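Local coordinates for protein purine nucleoside phosphorylase (Anopheles gambiae, PDB 2P4S) that cleaves the N-glycosidic bond of inosine, guanosine and their 2'-deoxy forms with phosphate, releasing the purine base in nucleoside salvage, at residues V112-G117 with G121-Q126; H195-N200 with S361-H366. All blocks are in the same frame, centred on the assembly; numbering follows the deposited sequence.

Interaction 1 of 2, residues V112-G117 with G121-Q126; sequences VGIICG and GTLAEQ
Cys116 faces Gly121, Leu123 and Ala124, and the flat groups at this contact are backbone peptides, not rings. The sulfur lies to one side of the plane of the peptide that joins Leu123 to Ala124, beyond its N-H edge. It is only loosely near it, with SG 4.4 Å from Ala124 N. At that edge, Ala124 N bonds to Gly121 O at 3.1 Å, a link within the short turn itself. With chi1 at -53°, SG is set anti to the carbonyl carbon of Cys116 and runs alongside Leu123. It lies 3.8 Å from Leu123 CB and 4.0 Å from Leu123 CD1. Next to the sulfur along the side chain, Cys116 CB rests 3.9 Å from Gly121 CA. Ile114 adds a looser touch, CG2 to Leu123 CD1 at 4.5 Å. The contact is thus apolar. It packs the weakly bonded helix 122-125 back against strand 112-116, next to the loop that holds Ser118, which binds phosphate. Strand 112-116 runs parallel to both 161-167 and 195-204. Cys116 and Ala124 also touch Cys165 of strand 161-167, Leu123 reaches Val360 of helix 353-370, and Ile115 touches Val185 and Met188 of helix 178-191.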
loop_
_atom_site.group_PDB
_atom_site.type_symbol
_atom_site.label_atom_id
_atom_site.label_comp_id
_atom_site.label_asym_id
_atom_site.label_seq_id
_atom_site.Cartn_x
_atom_site.Cartn_y
_atom_site.Cartn_z
ATOM N N VAL A 112 15.168 22.559 18.898
ATOM C CA VAL A 112 14.897 22.327 17.510
ATOM C C VAL A 112 15.723 21.138 16.995
ATOM O O VAL A 112 16.928 21.184 17.036
ATOM C CB VAL A 112 15.186 23.596 16.640
ATOM C CG1 VAL A 112 14.791 23.336 15.188
ATOM C CG2 VAL A 112 14.443 24.846 17.201
ATOM N N GLY A 113 15.053 20.101 16.484
ATOM C CA GLY A 113 15.709 19.036 15.681
ATOM C C GLY A 113 15.621 19.260 14.163
ATOM O O GLY A 113 14.582 19.684 13.656
ATOM N N ILE A 114 16.692 18.962 13.428
ATOM C CA ILE A 114 16.738 19.147 11.978
ATOM C C ILE A 114 17.174 17.811 11.328
ATOM O O ILE A 114 18.228 17.238 11.678
ATOM C CB ILE A 114 17.719 20.272 11.550
ATOM C CG1 ILE A 114 17.369 21.613 12.215
ATOM C CG2 ILE A 114 17.756 20.433 10.024
ATOM C CD1 ILE A 114 18.503 22.698 12.122
ATOM N N ILE A 115 16.366 17.293 10.410
ATOM C CA ILE A 115 16.808 16.138 9.586
ATOM C C ILE A 115 17.248 16.620 8.211
ATOM O O ILE A 115 16.443 17.216 7.497
ATOM C CB ILE A 115 15.714 15.049 9.498
ATOM C CG1 ILE A 115 15.149 14.781 10.892
ATOM C CG2 ILE A 115 16.301 13.743 8.887
ATOM C CD1 ILE A 115 14.008 13.738 10.942
ATOM N N CYS A 116 18.523 16.438 7.868
ATOM C CA CYS A 116 19.077 16.769 6.527
ATOM C C CYS A 116 18.996 15.625 5.490
ATOM O O CYS A 116 19.617 14.566 5.687
ATOM C CB CYS A 116 20.559 17.147 6.649
ATOM S SG CYS A 116 20.852 18.445 7.858
ATOM N N GLY A 117 18.317 15.860 4.364
ATOM C CA GLY A 117 18.090 14.831 3.363
ATOM C C GLY A 117 19.129 14.851 2.280
ATOM O O GLY A 117 20.245 15.395 2.479
ATOM N N GLY A 121 23.060 17.862 3.639
ATOM C CA GLY A 121 23.964 17.545 4.741
ATOM C C GLY A 121 24.883 18.667 5.191
ATOM O O GLY A 121 25.259 18.731 6.354
ATOM N N THR A 122 25.224 19.574 4.282
ATOM C CA THR A 122 26.031 20.740 4.635
ATOM C C THR A 122 25.350 21.682 5.625
ATOM O O THR A 122 26.010 22.564 6.188
ATOM C CB THR A 122 26.503 21.552 3.381
ATOM O OG1 THR A 122 25.368 22.133 2.705
ATOM C CG2 THR A 122 27.338 20.666 2.422
ATOM N N LEU A 123 24.056 21.510 5.865
ATOM C CA LEU A 123 23.421 22.283 6.931
ATOM C C LEU A 123 24.126 22.055 8.278
ATOM O O LEU A 123 24.301 23.007 9.065
ATOM C CB LEU A 123 21.934 21.947 7.064
ATOM C CG LEU A 123 20.934 22.530 6.050
ATOM C CD1 LEU A 123 19.581 21.819 6.205
ATOM C CD2 LEU A 123 20.780 24.055 6.157
ATOM N N ALA A 124 24.496 20.793 8.552
ATOM C CA ALA A 124 25.184 20.426 9.799
ATOM C C ALA A 124 26.592 21.043 9.905
ATOM O O ALA A 124 27.084 21.296 11.004
ATOM C CB ALA A 124 25.247 18.931 9.949
ATOM N N GLU A 125 27.227 21.283 8.766
ATOM C CA GLU A 125 28.551 21.926 8.700
ATOM C C GLU A 125 28.569 23.424 9.043
ATOM O O GLU A 125 29.619 24.015 9.264
ATOM C CB GLU A 125 29.167 21.716 7.315
ATOM C CG GLU A 125 29.584 20.285 7.033
ATOM C CD GLU A 125 30.135 20.140 5.634
ATOM O OE1 GLU A 125 30.382 21.193 4.985
ATOM O OE2 GLU A 125 30.320 18.985 5.170
ATOM N N GLN A 126 27.407 24.044 9.097
ATOM C CA GLN A 126 27.362 25.457 9.415
ATOM C C GLN A 126 27.171 25.674 10.894
ATOM O O GLN A 126 27.145 26.803 11.334
ATOM C CB GLN A 126 26.254 26.132 8.611
ATOM C CG GLN A 126 26.531 25.942 7.151
ATOM C CD GLN A 126 25.689 26.795 6.277
ATOM O OE1 GLN A 126 25.213 27.864 6.696
ATOM N NE2 GLN A 126 25.494 26.341 5.028
#

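Interaction 2 of 2, residues H195-N200 with S361-H366; sequences HLIATN and SRIVKH
Ile197 turns CG1 anti to its own carbonyl carbon, chi1 -56°, and an extended second torsion carries CD1 out from the strand toward helix 353-370. In Val364, chi1 of 167° likewise sets CG2 anti to the carbonyl carbon, which makes it the methyl that meets CD1. Two branch methyls of the helix thus receive the isoleucine. Val364 CG2 comes within 3.7 Å of Ile197 CD1. In Ile363, the short branch does the touching, with CG2 3.8 Å from Ile197 CD1. The bond from CG1 to CD1 of Ile197 aims nearly at Val364 CG2, about 24° off the line to it, while Ile363 CG2 meets CD1 from the side. Both pairs of side chains meet at a slant. The backbones stay well separated, with the CA atoms of Ile197 and Val364 8.7 Å apart. The gap between helix and sheet is bridged here by the side chain of Ile197. Phe321 of the adjacent parallel strand 319-329 touches both Ile197 and Ile363. Val364 leans on Val161 and Val163 of strand 161-167, and Ile363 also meets Ile262 of helix 253-265. The contact is thus one part of the hydrophobic layer between the central sheet and a helix near the C-terminus, in an alpha/beta fold. All three touching residues are buried, and every atom that meets across the contact is a methyl carbon. The join therefore depends on apolar burial and shape, with no directional bond to fix it.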
loop_
_atom_site.group_PDB
_atom_site.type_symbol
_atom_site.label_atom_id
_atom_site.label_comp_id
_atom_site.label_asym_id
_atom_site.label_seq_id
_atom_site.Cartn_x
_atom_site.Cartn_y
_atom_site.Cartn_z
ATOM N N HIS A 195 10.437 21.426 18.299
ATOM C CA HIS A 195 10.236 21.627 16.874
ATOM C C HIS A 195 11.022 20.603 16.096
ATOM O O HIS A 195 12.149 20.278 16.493
ATOM C CB HIS A 195 10.643 23.039 16.429
ATOM C CG HIS A 195 9.687 24.097 16.905
ATOM N ND1 HIS A 195 9.433 24.320 18.246
ATOM C CD2 HIS A 195 8.877 24.944 16.224
ATOM C CE1 HIS A 195 8.536 25.286 18.368
ATOM N NE2 HIS A 195 8.175 25.674 17.155
ATOM N N LEU A 196 10.392 20.086 15.026
ATOM C CA LEU A 196 11.094 19.380 13.950
ATOM C C LEU A 196 11.117 20.151 12.626
ATOM O O LEU A 196 10.062 20.523 12.112
ATOM C CB LEU A 196 10.509 17.973 13.745
ATOM C CG LEU A 196 11.196 17.121 12.660
ATOM C CD1 LEU A 196 12.678 16.716 13.047
ATOM C CD2 LEU A 196 10.299 15.906 12.260
ATOM N N ILE A 197 12.315 20.432 12.115
ATOM C CA ILE A 197 12.511 20.789 10.720
ATOM C C ILE A 197 12.979 19.565 9.868
ATOM O O ILE A 197 14.121 19.087 10.003
ATOM C CB ILE A 197 13.488 21.963 10.547
ATOM C CG1 ILE A 197 13.003 23.191 11.349
ATOM C CG2 ILE A 197 13.661 22.304 9.047
ATOM C CD1 ILE A 197 14.019 24.317 11.394
ATOM N N ALA A 198 12.092 19.062 8.997
ATOM C CA ALA A 198 12.447 17.923 8.121
ATOM C C ALA A 198 12.697 18.444 6.717
ATOM O O ALA A 198 11.858 19.180 6.162
ATOM C CB ALA A 198 11.364 16.875 8.139
ATOM N N THR A 199 13.846 18.115 6.148
ATOM C CA THR A 199 14.196 18.566 4.802
ATOM C C THR A 199 14.375 17.327 3.928
ATOM O O THR A 199 14.791 16.269 4.414
ATOM C CB THR A 199 15.507 19.335 4.750
ATOM O OG1 THR A 199 16.599 18.422 4.930
ATOM C CG2 THR A 199 15.588 20.462 5.790
ATOM N N ASN A 200 14.088 17.435 2.643
ATOM C CA ASN A 200 14.411 16.315 1.773
ATOM C C ASN A 200 14.689 16.851 0.386
ATOM O O ASN A 200 14.459 18.053 0.134
ATOM C CB ASN A 200 13.265 15.280 1.778
ATOM C CG ASN A 200 11.954 15.870 1.329
ATOM O OD1 ASN A 200 11.836 16.399 0.220
ATOM N ND2 ASN A 200 10.964 15.798 2.181
ATOM N N SER A 361 18.609 28.799 8.835
ATOM C CA SER A 361 19.096 29.610 9.943
ATOM C C SER A 361 18.115 30.725 10.358
ATOM O O SER A 361 17.848 30.938 11.549
ATOM C CB SER A 361 20.462 30.166 9.512
ATOM O OG SER A 361 20.968 30.990 10.500
ATOM N N ARG A 362 17.526 31.399 9.375
ATOM C CA ARG A 362 16.433 32.349 9.640
ATOM C C ARG A 362 15.134 31.755 10.186
ATOM O O ARG A 362 14.511 32.389 11.037
ATOM C CB ARG A 362 16.193 33.227 8.432
ATOM C CG ARG A 362 17.401 34.045 8.142
ATOM C CD ARG A 362 17.140 35.201 7.251
ATOM N NE ARG A 362 18.408 35.874 6.937
ATOM C CZ ARG A 362 18.511 37.136 6.521
ATOM N NH1 ARG A 362 17.410 37.868 6.336
ATOM N NH2 ARG A 362 19.709 37.655 6.253
ATOM N N ILE A 363 14.728 30.550 9.730
ATOM C CA ILE A 363 13.597 29.836 10.380
ATOM C C ILE A 363 13.837 29.485 11.840
ATOM O O ILE A 363 12.968 29.696 12.684
ATOM C CB ILE A 363 13.105 28.560 9.598
ATOM C CG1 ILE A 363 12.125 28.983 8.487
ATOM C CG2 ILE A 363 12.284 27.604 10.502
ATOM C CD1 ILE A 363 12.780 28.853 7.166
ATOM N N VAL A 364 15.007 28.942 12.136
ATOM C CA VAL A 364 15.357 28.566 13.515
ATOM C C VAL A 364 15.389 29.833 14.398
ATOM O O VAL A 364 14.916 29.826 15.565
ATOM C CB VAL A 364 16.738 27.819 13.524
ATOM C CG1 VAL A 364 17.296 27.690 14.953
ATOM C CG2 VAL A 364 16.604 26.466 12.870
ATOM N N LYS A 365 15.959 30.912 13.843
ATOM C CA LYS A 365 15.974 32.204 14.535
ATOM C C LYS A 365 14.555 32.699 14.850
ATOM O O LYS A 365 14.300 33.173 15.947
ATOM C CB LYS A 365 16.776 33.217 13.723
ATOM C CG LYS A 365 16.615 34.705 14.150
ATOM C CD LYS A 365 17.102 35.620 12.987
ATOM C CE LYS A 365 17.508 37.022 13.503
ATOM N NZ LYS A 365 16.320 37.907 13.686
ATOM N N HIS A 366 13.616 32.522 13.928
ATOM C CA HIS A 366 12.233 32.848 14.194
ATOM C C HIS A 366 11.581 31.986 15.336
ATOM O O HIS A 366 10.896 32.502 16.248
ATOM C CB HIS A 366 11.417 32.771 12.889
ATOM C CG HIS A 366 9.978 33.171 13.060
ATOM N ND1 HIS A 366 9.582 34.490 13.170
ATOM C CD2 HIS A 366 8.853 32.424 13.187
ATOM C CE1 HIS A 366 8.266 34.532 13.326
ATOM N NE2 HIS A 366 7.806 33.292 13.344
#

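Interactions 1 and 2 lie on neighbouring parallel strands, centres about 9 Å apart. Gly113 O and Ile197 N, 2.8 Å apart, probably hydrogen-bond and join the strands. Thr199 OG1 is 2.8 Å from Ile115 O and also hydrogen-bonded to Gly117 N. Thr199 probably helps to fix the backbone that leads to the phosphate-binding residue Ser118. Both contacts share helix 353-370: Leu123 touches Val360, a turn before Val364. The nearest atoms of Gly117 and a bound phosphate ion are about 3 Å apart, those of Gly117 and bound DADMe-ImmH about 8 Å. Thr199 O bonds to Arg169, which binds phosphate. The Ile197 side chain is about 9 Å, nearest atoms, from that of Arg169, so interaction 2 lies farther from the site.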